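Local coordinates for fatty acid synthase 1, isoform A (Drosophila melanogaster, PDB 6FN6), which probably makes long-chain saturated fatty acids from acetyl-CoA and malonyl-CoA using NADPH, this piece being its dehydratase, enoylreductase and ketoreductase modifying region, at residues 482-490 with 511-522; 705-716 with 727-738. One frame throughout, in Å; residues are numbered along the deposited sequence.

Contact 1 (482-490 with 511-522); sequences QYVYVVCQG and LARLVFVQDAKA
Val484, Val486 and Cys488, on strand 483-489, bond through their backbones to Leu511 and the parallel strand 512-517; helix 496-504 connects the two strands in a beta-alpha-beta unit of the Rossmann-like pseudo-ketoreductase domain. The axes come within 4.6 Å of each other at an angle of 24°. Donors and acceptors alternate: Val484 N reaches Leu511 O at 2.8 Å, and Val484 O in turn accepts Arg513 N at 2.7 Å. The series continues to Val517 O, which receives Gly490 N at 2.8 Å. Tyr483, Tyr485 and Val487 turn their backbone groups to strand 454-457 instead, so strand 483-489 is bonded along both edges. Arg513 bends at chi2 (-69°), and its NH1 returns to Ala512 O at 2.7 Å, arriving above that carbonyl's plane; Lys510 O is a second acceptor, and NE is salt-bridged to Asp539. Tyr483 CD2 lies over a face of the guanidinium, with the two planes 69° apart, while Arg513 CB packs on Tyr485 CD1 at 3.7 Å and Tyr485 OH bonds to Arg452. An alanine at Arg513 would probably leave Asp539 without this counter-charge. At the far end, the extended Gln489 makes a weak bond from NE2 to Ala520 O, 3.3 Å long.

Contact 2 (705-716 with 727-738); sequences MKKGEKILIHAG and VALAHGLTVFTT
Met705 meets Leu733, His731 and Val727 where a beta-alpha-beta unit turns from helix 719-731 into its second strand. The six-stranded parallel sheet and the glycine-rich turn after strand 710-713 are consistent with the Rossmann-type nucleotide-binding fold of the enoylreductase. Met705 can be followed outward. CB touches Leu733 CD2 at 3.9 Å; CG sits between the backbone N and the carbonyl carbon (chi1 64°), and from there the chain runs extended, laying SD against the same Leu733 CD2, also at 3.9 Å. The terminal CE makes a CH-pi contact over the face of the His731 ring, 14° off the normal through its centroid, with His731 CG 3.7 Å away; the same methyl also meets Val727 CG1 at 3.8 Å. Leu699 of helix 689-702 also packs on this methionine. The helix ends in a Schellman motif with Gly732 at positive phi, and Gly732 O takes Gly708 N from above its carbonyl plane. Beyond it the strands run parallel, their axes 19° apart, and Phe736 N gives Ile711 O a nearly straight bond of 2.9 Å. His714 ND1 and Thr738 OG1 are hydrogen-bonded at 3.0 Å, while the second ring nitrogen, NE2, is bonded to Ser796. Past the end of strand 710-713, Gly716 N, at the start of the glycine-rich turn, bonds to Thr738 O at 2.9 Å.

In the fold
Contacts 1 and 2 belong to separate domains of one chain and do not touch: their centres lie 89 Å apart and their nearest atoms about 69 Å apart, on opposite sides of the chain's centre. They follow one another in sequence, 482-490 with 511-522 closing before 705-716 with 727-738 opens. Each pairs two adjacent parallel strands that a helix connects along the chain, so the same topology recurs, once in the pseudo-ketoreductase domain and once in the enoylreductase. Both are remote from the predicted dehydratase residues His24 and Asp175. Only contact 2 includes Gly716, which fits a GxGxxG pattern of the Rossmann type, consistent with an NADPH-binding turn in the enoylreductase.

Contact 1 (482-490 with 511-522)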
loop_
_atom_site.group_PDB
_atom_site.type_symbol
_atom_site.label_atom_id
_atom_site.label_comp_id
_atom_site.label_asym_id
_atom_site.label_seq_id
_atom_site.Cartn_x
_atom_site.Cartn_y
_atom_site.Cartn_z
ATOM N N GLN A 482 -85.196 -24.278 -16.262
ATOM C CA GLN A 482 -85.012 -25.489 -15.468
ATOM C C GLN A 482 -83.617 -25.590 -14.859
ATOM O O GLN A 482 -82.696 -24.874 -15.253
ATOM C CB GLN A 482 -85.286 -26.728 -16.323
ATOM C CG GLN A 482 -84.443 -26.814 -17.584
ATOM C CD GLN A 482 -84.784 -28.025 -18.430
ATOM O OE1 GLN A 482 -85.522 -28.910 -17.998
ATOM N NE2 GLN A 482 -84.251 -28.068 -19.645
ATOM N N TYR A 483 -83.486 -26.483 -13.884
ATOM C CA TYR A 483 -82.216 -26.738 -13.212
ATOM C C TYR A 483 -81.673 -28.097 -13.652
ATOM O O TYR A 483 -82.440 -29.018 -13.925
ATOM C CB TYR A 483 -82.384 -26.685 -11.691
ATOM C CG TYR A 483 -82.775 -25.318 -11.167
ATOM C CD1 TYR A 483 -84.105 -24.921 -11.116
ATOM C CD2 TYR A 483 -81.809 -24.425 -10.722
ATOM C CE1 TYR A 483 -84.460 -23.671 -10.637
ATOM C CE2 TYR A 483 -82.155 -23.175 -10.241
ATOM C CZ TYR A 483 -83.479 -22.804 -10.200
ATOM O OH TYR A 483 -83.816 -21.558 -9.720
ATOM N N VAL A 484 -80.351 -28.209 -13.746
ATOM C CA VAL A 484 -79.725 -29.440 -14.216
ATOM C C VAL A 484 -79.016 -30.162 -13.075
ATOM O O VAL A 484 -78.165 -29.587 -12.396
ATOM C CB VAL A 484 -78.745 -29.150 -15.365
ATOM C CG1 VAL A 484 -78.121 -30.441 -15.876
ATOM C CG2 VAL A 484 -79.449 -28.409 -16.493
ATOM N N TYR A 485 -79.372 -31.426 -12.871
ATOM C CA TYR A 485 -78.720 -32.249 -11.862
ATOM C C TYR A 485 -77.694 -33.155 -12.521
ATOM O O TYR A 485 -78.045 -34.033 -13.309
ATOM C CB TYR A 485 -79.735 -33.095 -11.088
ATOM C CG TYR A 485 -80.579 -32.311 -10.112
ATOM C CD1 TYR A 485 -80.117 -32.031 -8.835
ATOM C CD2 TYR A 485 -81.847 -31.866 -10.463
ATOM C CE1 TYR A 485 -80.885 -31.315 -7.938
ATOM C CE2 TYR A 485 -82.623 -31.151 -9.571
ATOM C CZ TYR A 485 -82.137 -30.881 -8.311
ATOM O OH TYR A 485 -82.906 -30.170 -7.422
ATOM N N VAL A 486 -76.425 -32.934 -12.200
ATOM C CA VAL A 486 -75.350 -33.768 -12.715
ATOM C C VAL A 486 -75.095 -34.875 -11.704
ATOM O O VAL A 486 -74.644 -34.615 -10.589
ATOM C CB VAL A 486 -74.071 -32.951 -12.981
ATOM C CG1 VAL A 486 -73.043 -33.788 -13.724
ATOM C CG2 VAL A 486 -74.396 -31.680 -13.759
ATOM N N VAL A 487 -75.397 -36.109 -12.090
ATOM C CA VAL A 487 -75.287 -37.245 -11.181
ATOM C C VAL A 487 -74.065 -38.080 -11.530
ATOM O O VAL A 487 -73.937 -38.557 -12.651
ATOM C CB VAL A 487 -76.564 -38.107 -11.216
ATOM C CG1 VAL A 487 -76.445 -39.284 -10.257
ATOM C CG2 VAL A 487 -77.781 -37.264 -10.875
ATOM N N CYS A 488 -73.169 -38.252 -10.565
ATOM C CA CYS A 488 -71.955 -39.038 -10.773
ATOM C C CYS A 488 -71.821 -40.112 -9.696
ATOM O O CYS A 488 -71.163 -39.898 -8.676
ATOM C CB CYS A 488 -70.721 -38.136 -10.773
ATOM S SG CYS A 488 -69.170 -39.025 -11.044
ATOM N N GLN A 489 -72.451 -41.261 -9.922
ATOM C CA GLN A 489 -72.484 -42.325 -8.924
ATOM C C GLN A 489 -71.500 -43.455 -9.233
ATOM O O GLN A 489 -71.574 -44.087 -10.287
ATOM C CB GLN A 489 -73.899 -42.898 -8.817
ATOM C CG GLN A 489 -74.045 -43.996 -7.776
ATOM C CD GLN A 489 -75.492 -44.286 -7.421
ATOM O OE1 GLN A 489 -76.414 -43.678 -7.965
ATOM N NE2 GLN A 489 -75.697 -45.219 -6.500
ATOM N N GLY A 490 -70.593 -43.711 -8.294
ATOM C CA GLY A 490 -69.653 -44.814 -8.397
ATOM C C GLY A 490 -68.781 -44.791 -9.636
ATOM O O GLY A 490 -68.614 -45.813 -10.304
ATOM N N LEU A 511 -76.971 -22.969 -13.094
ATOM C CA LEU A 511 -78.179 -23.786 -13.065
ATOM C C LEU A 511 -77.907 -25.258 -12.749
ATOM O O LEU A 511 -78.837 -26.065 -12.700
ATOM C CB LEU A 511 -78.907 -23.675 -14.405
ATOM C CG LEU A 511 -79.399 -22.280 -14.815
ATOM C CD1 LEU A 511 -80.324 -22.380 -16.022
ATOM C CD2 LEU A 511 -80.081 -21.537 -13.668
ATOM N N ALA A 512 -76.640 -25.614 -12.552
ATOM C CA ALA A 512 -76.272 -27.014 -12.346
ATOM C C ALA A 512 -76.162 -27.365 -10.862
ATOM O O ALA A 512 -75.815 -26.518 -10.037
ATOM C CB ALA A 512 -74.957 -27.323 -13.055
ATOM N N ARG A 513 -76.451 -28.623 -10.540
ATOM C CA ARG A 513 -76.337 -29.130 -9.173
ATOM C C ARG A 513 -75.663 -30.502 -9.179
ATOM O O ARG A 513 -76.191 -31.454 -9.752
ATOM C CB ARG A 513 -77.712 -29.227 -8.506
ATOM C CG ARG A 513 -78.508 -27.930 -8.482
ATOM C CD ARG A 513 -77.886 -26.892 -7.558
ATOM N NE ARG A 513 -78.687 -25.669 -7.495
ATOM C CZ ARG A 513 -78.557 -24.635 -8.322
ATOM N NH1 ARG A 513 -77.659 -24.663 -9.299
ATOM N NH2 ARG A 513 -79.334 -23.570 -8.178
ATOM N N LEU A 514 -74.510 -30.603 -8.524
ATOM C CA LEU A 514 -73.735 -31.844 -8.526
ATOM C C LEU A 514 -74.178 -32.801 -7.426
ATOM O O LEU A 514 -74.193 -32.451 -6.246
ATOM C CB LEU A 514 -72.244 -31.541 -8.368
ATOM C CG LEU A 514 -71.323 -32.754 -8.206
ATOM C CD1 LEU A 514 -71.433 -33.691 -9.399
ATOM C CD2 LEU A 514 -69.891 -32.297 -8.018
ATOM N N VAL A 515 -74.528 -34.018 -7.832
ATOM C CA VAL A 515 -74.894 -35.078 -6.900
ATOM C C VAL A 515 -73.859 -36.194 -7.006
ATOM O O VAL A 515 -73.920 -37.032 -7.904
ATOM C CB VAL A 515 -76.318 -35.593 -7.177
ATOM C CG1 VAL A 515 -76.724 -36.646 -6.155
ATOM C CG2 VAL A 515 -77.305 -34.434 -7.168
ATOM N N PHE A 516 -72.900 -36.183 -6.085
ATOM C CA PHE A 516 -71.767 -37.103 -6.129
ATOM C C PHE A 516 -71.917 -38.212 -5.086
ATOM O O PHE A 516 -71.976 -37.942 -3.887
ATOM C CB PHE A 516 -70.460 -36.337 -5.900
ATOM C CG PHE A 516 -69.231 -37.105 -6.288
ATOM C CD1 PHE A 516 -68.657 -38.014 -5.417
ATOM C CD2 PHE A 516 -68.637 -36.897 -7.520
ATOM C CE1 PHE A 516 -67.522 -38.716 -5.776
ATOM C CE2 PHE A 516 -67.500 -37.593 -7.883
ATOM C CZ PHE A 516 -66.941 -38.501 -7.010
ATOM N N VAL A 517 -71.972 -39.457 -5.547
ATOM C CA VAL A 517 -72.162 -40.596 -4.654
ATOM C C VAL A 517 -71.040 -41.613 -4.837
ATOM O O VAL A 517 -70.953 -42.277 -5.868
ATOM C CB VAL A 517 -73.538 -41.255 -4.892
ATOM C CG1 VAL A 517 -73.747 -42.417 -3.938
ATOM C CG2 VAL A 517 -74.657 -40.230 -4.751
ATOM N N GLN A 518 -70.192 -41.743 -3.820
ATOM C CA GLN A 518 -69.051 -42.649 -3.891
ATOM C C GLN A 518 -69.495 -44.103 -3.979
ATOM O O GLN A 518 -69.076 -44.834 -4.876
ATOM C CB GLN A 518 -68.138 -42.464 -2.677
ATOM C CG GLN A 518 -67.526 -41.080 -2.554
ATOM C CD GLN A 518 -66.421 -41.028 -1.515
ATOM O OE1 GLN A 518 -66.150 -42.015 -0.832
ATOM N NE2 GLN A 518 -65.774 -39.874 -1.395
ATOM N N ASP A 519 -70.347 -44.518 -3.048
ATOM C CA ASP A 519 -70.779 -45.908 -2.980
ATOM C C ASP A 519 -71.734 -46.207 -4.132
ATOM O O ASP A 519 -72.773 -45.557 -4.265
ATOM C CB ASP A 519 -71.456 -46.198 -1.641
ATOM C CG ASP A 519 -71.509 -47.678 -1.330
ATOM O OD1 ASP A 519 -71.164 -48.479 -2.223
ATOM O OD2 ASP A 519 -71.895 -48.040 -0.198
ATOM N N ALA A 520 -71.394 -47.192 -4.957
ATOM C CA ALA A 520 -72.210 -47.500 -6.128
ATOM C C ALA A 520 -73.507 -48.208 -5.746
ATOM O O ALA A 520 -74.450 -48.251 -6.535
ATOM C CB ALA A 520 -71.417 -48.350 -7.108
ATOM N N LYS A 521 -73.551 -48.768 -4.540
ATOM C CA LYS A 521 -74.769 -49.401 -4.045
ATOM C C LYS A 521 -75.529 -48.396 -3.184
ATOM O O LYS A 521 -75.232 -48.216 -2.003
ATOM C CB LYS A 521 -74.458 -50.683 -3.266
ATOM C CG LYS A 521 -73.607 -50.487 -2.034
ATOM C CD LYS A 521 -72.749 -51.706 -1.756
ATOM C CE LYS A 521 -71.700 -51.416 -0.698
ATOM N NZ LYS A 521 -70.833 -52.598 -0.438
ATOM N N ALA A 522 -76.502 -47.732 -3.793
ATOM C CA ALA A 522 -77.300 -46.728 -3.104
ATOM C C ALA A 522 -78.549 -46.453 -3.924
ATOM O O ALA A 522 -78.581 -46.746 -5.120
ATOM C CB ALA A 522 -76.497 -45.454 -2.889
#

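Contact 2 (705-716 with 727-738)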
loop_
_atom_site.group_PDB
_atom_site.type_symbol
_atom_site.label_atom_id
_atom_site.label_comp_id
_atom_site.label_asym_id
_atom_site.label_seq_id
_atom_site.Cartn_x
_atom_site.Cartn_y
_atom_site.Cartn_z
ATOM N N MET A 705 8.295 -16.155 15.589
ATOM C CA MET A 705 8.611 -15.264 16.694
ATOM C C MET A 705 9.692 -15.874 17.579
ATOM O O MET A 705 9.705 -17.084 17.811
ATOM C CB MET A 705 7.349 -14.961 17.506
ATOM C CG MET A 705 6.723 -16.168 18.196
ATOM S SD MET A 705 5.444 -15.685 19.374
ATOM C CE MET A 705 4.856 -17.285 19.910
ATOM N N LYS A 706 10.599 -15.030 18.064
ATOM C CA LYS A 706 11.698 -15.483 18.909
ATOM C C LYS A 706 11.640 -14.830 20.284
ATOM O O LYS A 706 11.117 -13.726 20.440
ATOM C CB LYS A 706 13.043 -15.174 18.253
ATOM C CG LYS A 706 13.656 -16.332 17.482
ATOM C CD LYS A 706 13.098 -16.431 16.075
ATOM C CE LYS A 706 13.766 -17.552 15.295
ATOM N NZ LYS A 706 13.342 -17.573 13.866
ATOM N N LYS A 707 12.195 -15.519 21.275
ATOM C CA LYS A 707 12.215 -15.029 22.647
ATOM C C LYS A 707 12.916 -13.674 22.729
ATOM O O LYS A 707 13.905 -13.433 22.036
ATOM C CB LYS A 707 12.901 -16.053 23.555
ATOM C CG LYS A 707 13.155 -15.585 24.981
ATOM C CD LYS A 707 13.724 -16.715 25.828
ATOM C CE LYS A 707 14.150 -16.235 27.204
ATOM N NZ LYS A 707 15.323 -15.315 27.147
ATOM N N GLY A 708 12.395 -12.793 23.578
ATOM C CA GLY A 708 13.000 -11.492 23.790
ATOM C C GLY A 708 12.515 -10.428 22.823
ATOM O O GLY A 708 12.776 -9.240 23.019
ATOM N N GLU A 709 11.811 -10.848 21.775
ATOM C CA GLU A 709 11.281 -9.912 20.791
ATOM C C GLU A 709 10.081 -9.159 21.350
ATOM O O GLU A 709 9.513 -9.550 22.372
ATOM C CB GLU A 709 10.880 -10.643 19.507
ATOM C CG GLU A 709 12.052 -11.182 18.704
ATOM C CD GLU A 709 11.638 -11.709 17.341
ATOM O OE1 GLU A 709 10.574 -12.356 17.247
ATOM O OE2 GLU A 709 12.377 -11.476 16.362
ATOM N N LYS A 710 9.711 -8.072 20.678
ATOM C CA LYS A 710 8.546 -7.280 21.055
ATOM C C LYS A 710 7.405 -7.530 20.073
ATOM O O LYS A 710 7.602 -7.457 18.860
ATOM C CB LYS A 710 8.886 -5.788 21.087
ATOM C CG LYS A 710 10.072 -5.417 21.966
ATOM C CD LYS A 710 10.460 -3.958 21.762
ATOM C CE LYS A 710 11.618 -3.548 22.654
ATOM N NZ LYS A 710 12.097 -2.174 22.335
ATOM N N ILE A 711 6.216 -7.825 20.589
ATOM C CA ILE A 711 5.062 -8.049 19.721
ATOM C C ILE A 711 3.875 -7.191 20.144
ATOM O O ILE A 711 3.573 -7.062 21.332
ATOM C CB ILE A 711 4.666 -9.537 19.699
ATOM C CG1 ILE A 711 3.568 -9.771 18.658
ATOM C CG2 ILE A 711 4.176 -9.983 21.074
ATOM C CD1 ILE A 711 3.385 -11.227 18.270
ATOM N N LEU A 712 3.193 -6.628 19.153
ATOM C CA LEU A 712 1.988 -5.843 19.385
ATOM C C LEU A 712 0.763 -6.680 19.057
ATOM O O LEU A 712 0.491 -6.958 17.889
ATOM C CB LEU A 712 1.999 -4.567 18.540
ATOM C CG LEU A 712 0.727 -3.711 18.588
ATOM C CD1 LEU A 712 0.445 -3.233 20.003
ATOM C CD2 LEU A 712 0.833 -2.532 17.633
ATOM N N ILE A 713 0.039 -7.090 20.095
ATOM C CA ILE A 713 -1.179 -7.876 19.932
ATOM C C ILE A 713 -2.395 -6.975 20.090
ATOM O O ILE A 713 -2.747 -6.586 21.206
ATOM C CB ILE A 713 -1.261 -9.039 20.945
ATOM C CG1 ILE A 713 0.075 -9.778 21.059
ATOM C CG2 ILE A 713 -2.388 -9.987 20.570
ATOM C CD1 ILE A 713 0.470 -10.543 19.828
ATOM N N HIS A 714 -3.038 -6.641 18.978
ATOM C CA HIS A 714 -4.258 -5.847 19.027
ATOM C C HIS A 714 -5.420 -6.697 19.534
ATOM O O HIS A 714 -5.373 -7.926 19.473
ATOM C CB HIS A 714 -4.586 -5.274 17.648
ATOM C CG HIS A 714 -3.835 -4.021 17.318
ATOM N ND1 HIS A 714 -3.586 -3.036 18.250
ATOM C CD2 HIS A 714 -3.283 -3.591 16.160
ATOM C CE1 HIS A 714 -2.913 -2.054 17.679
ATOM N NE2 HIS A 714 -2.715 -2.366 16.411
ATOM N N ALA A 715 -6.449 -6.033 20.054
ATOM C CA ALA A 715 -7.626 -6.712 20.587
ATOM C C ALA A 715 -7.221 -7.738 21.636
ATOM O O ALA A 715 -7.565 -8.915 21.534
ATOM C CB ALA A 715 -8.408 -7.380 19.464
ATOM N N GLY A 716 -6.496 -7.277 22.649
ATOM C CA GLY A 716 -5.956 -8.158 23.666
ATOM C C GLY A 716 -6.973 -9.065 24.328
ATOM O O GLY A 716 -6.771 -10.275 24.414
ATOM N N VAL A 727 0.396 -17.350 24.561
ATOM C CA VAL A 727 1.476 -18.051 23.878
ATOM C C VAL A 727 2.714 -17.164 23.810
ATOM O O VAL A 727 3.824 -17.615 24.093
ATOM C CB VAL A 727 1.045 -18.506 22.466
ATOM C CG1 VAL A 727 2.187 -19.221 21.756
ATOM C CG2 VAL A 727 -0.165 -19.419 22.550
ATOM N N ALA A 728 2.524 -15.904 23.432
ATOM C CA ALA A 728 3.634 -14.966 23.312
ATOM C C ALA A 728 4.397 -14.850 24.629
ATOM O O ALA A 728 5.615 -15.040 24.670
ATOM C CB ALA A 728 3.130 -13.601 22.872
ATOM N N LEU A 729 3.679 -14.536 25.703
ATOM C CA LEU A 729 4.295 -14.412 27.018
ATOM C C LEU A 729 4.982 -15.717 27.411
ATOM O O LEU A 729 5.993 -15.709 28.113
ATOM C CB LEU A 729 3.256 -14.025 28.073
ATOM C CG LEU A 729 2.696 -12.599 28.003
ATOM C CD1 LEU A 729 1.642 -12.394 29.079
ATOM C CD2 LEU A 729 3.799 -11.551 28.128
ATOM N N ALA A 730 4.429 -16.834 26.953
ATOM C CA ALA A 730 4.997 -18.143 27.252
ATOM C C ALA A 730 6.339 -18.314 26.549
ATOM O O ALA A 730 7.261 -18.922 27.094
ATOM C CB ALA A 730 4.037 -19.246 26.842
ATOM N N HIS A 731 6.443 -17.783 25.335
ATOM C CA HIS A 731 7.678 -17.876 24.565
ATOM C C HIS A 731 8.699 -16.826 25.012
ATOM O O HIS A 731 9.867 -16.879 24.618
ATOM C CB HIS A 731 7.384 -17.732 23.072
ATOM C CG HIS A 731 6.950 -19.010 22.420
ATOM N ND1 HIS A 731 7.626 -19.568 21.356
ATOM C CD2 HIS A 731 5.916 -19.842 22.688
ATOM C CE1 HIS A 731 7.023 -20.687 20.993
ATOM N NE2 HIS A 731 5.984 -20.876 21.785
ATOM N N GLY A 732 8.253 -15.873 25.826
ATOM C CA GLY A 732 9.150 -14.914 26.447
ATOM C C GLY A 732 9.262 -13.572 25.749
ATOM O O GLY A 732 10.210 -12.825 25.987
ATOM N N LEU A 733 8.310 -13.260 24.880
ATOM C CA LEU A 733 8.313 -11.973 24.194
ATOM C C LEU A 733 7.795 -10.856 25.091
ATOM O O LEU A 733 7.036 -11.096 26.030
ATOM C CB LEU A 733 7.469 -12.031 22.919
ATOM C CG LEU A 733 8.107 -12.681 21.689
ATOM C CD1 LEU A 733 8.308 -14.176 21.887
ATOM C CD2 LEU A 733 7.263 -12.405 20.454
ATOM N N THR A 734 8.231 -9.634 24.803
ATOM C CA THR A 734 7.635 -8.449 25.402
ATOM C C THR A 734 6.351 -8.133 24.641
ATOM O O THR A 734 6.353 -8.039 23.412
ATOM C CB THR A 734 8.600 -7.249 25.375
ATOM O OG1 THR A 734 9.708 -7.506 26.248
ATOM C CG2 THR A 734 7.897 -5.966 25.813
ATOM N N VAL A 735 5.254 -7.984 25.375
ATOM C CA VAL A 735 3.948 -7.831 24.758
ATOM C C VAL A 735 3.373 -6.431 24.946
ATOM O O VAL A 735 3.343 -5.894 26.053
ATOM C CB VAL A 735 2.973 -8.898 25.300
ATOM C CG1 VAL A 735 1.561 -8.647 24.808
ATOM C CG2 VAL A 735 3.426 -10.286 24.890
ATOM N N PHE A 736 2.925 -5.854 23.836
ATOM C CA PHE A 736 2.097 -4.655 23.850
ATOM C C PHE A 736 0.691 -5.050 23.392
ATOM O O PHE A 736 0.538 -5.926 22.542
ATOM C CB PHE A 736 2.682 -3.573 22.940
ATOM C CG PHE A 736 4.000 -3.028 23.416
ATOM C CD1 PHE A 736 4.045 -1.938 24.270
ATOM C CD2 PHE A 736 5.193 -3.607 23.012
ATOM C CE1 PHE A 736 5.259 -1.434 24.713
ATOM C CE2 PHE A 736 6.408 -3.107 23.453
ATOM C CZ PHE A 736 6.440 -2.021 24.304
ATOM N N THR A 737 -0.336 -4.431 23.968
ATOM C CA THR A 737 -1.706 -4.727 23.559
ATOM C C THR A 737 -2.607 -3.503 23.587
ATOM O O THR A 737 -2.210 -2.427 24.033
ATOM C CB THR A 737 -2.354 -5.809 24.453
ATOM O OG1 THR A 737 -2.402 -5.352 25.812
ATOM C CG2 THR A 737 -1.574 -7.100 24.380
ATOM N N THR A 738 -3.827 -3.692 23.096
ATOM C CA THR A 738 -4.849 -2.659 23.131
ATOM C C THR A 738 -6.176 -3.267 23.583
ATOM O O THR A 738 -6.398 -4.470 23.440
ATOM C CB THR A 738 -5.013 -1.987 21.757
ATOM O OG1 THR A 738 -5.165 -2.987 20.743
ATOM C CG2 THR A 738 -3.794 -1.130 21.442
#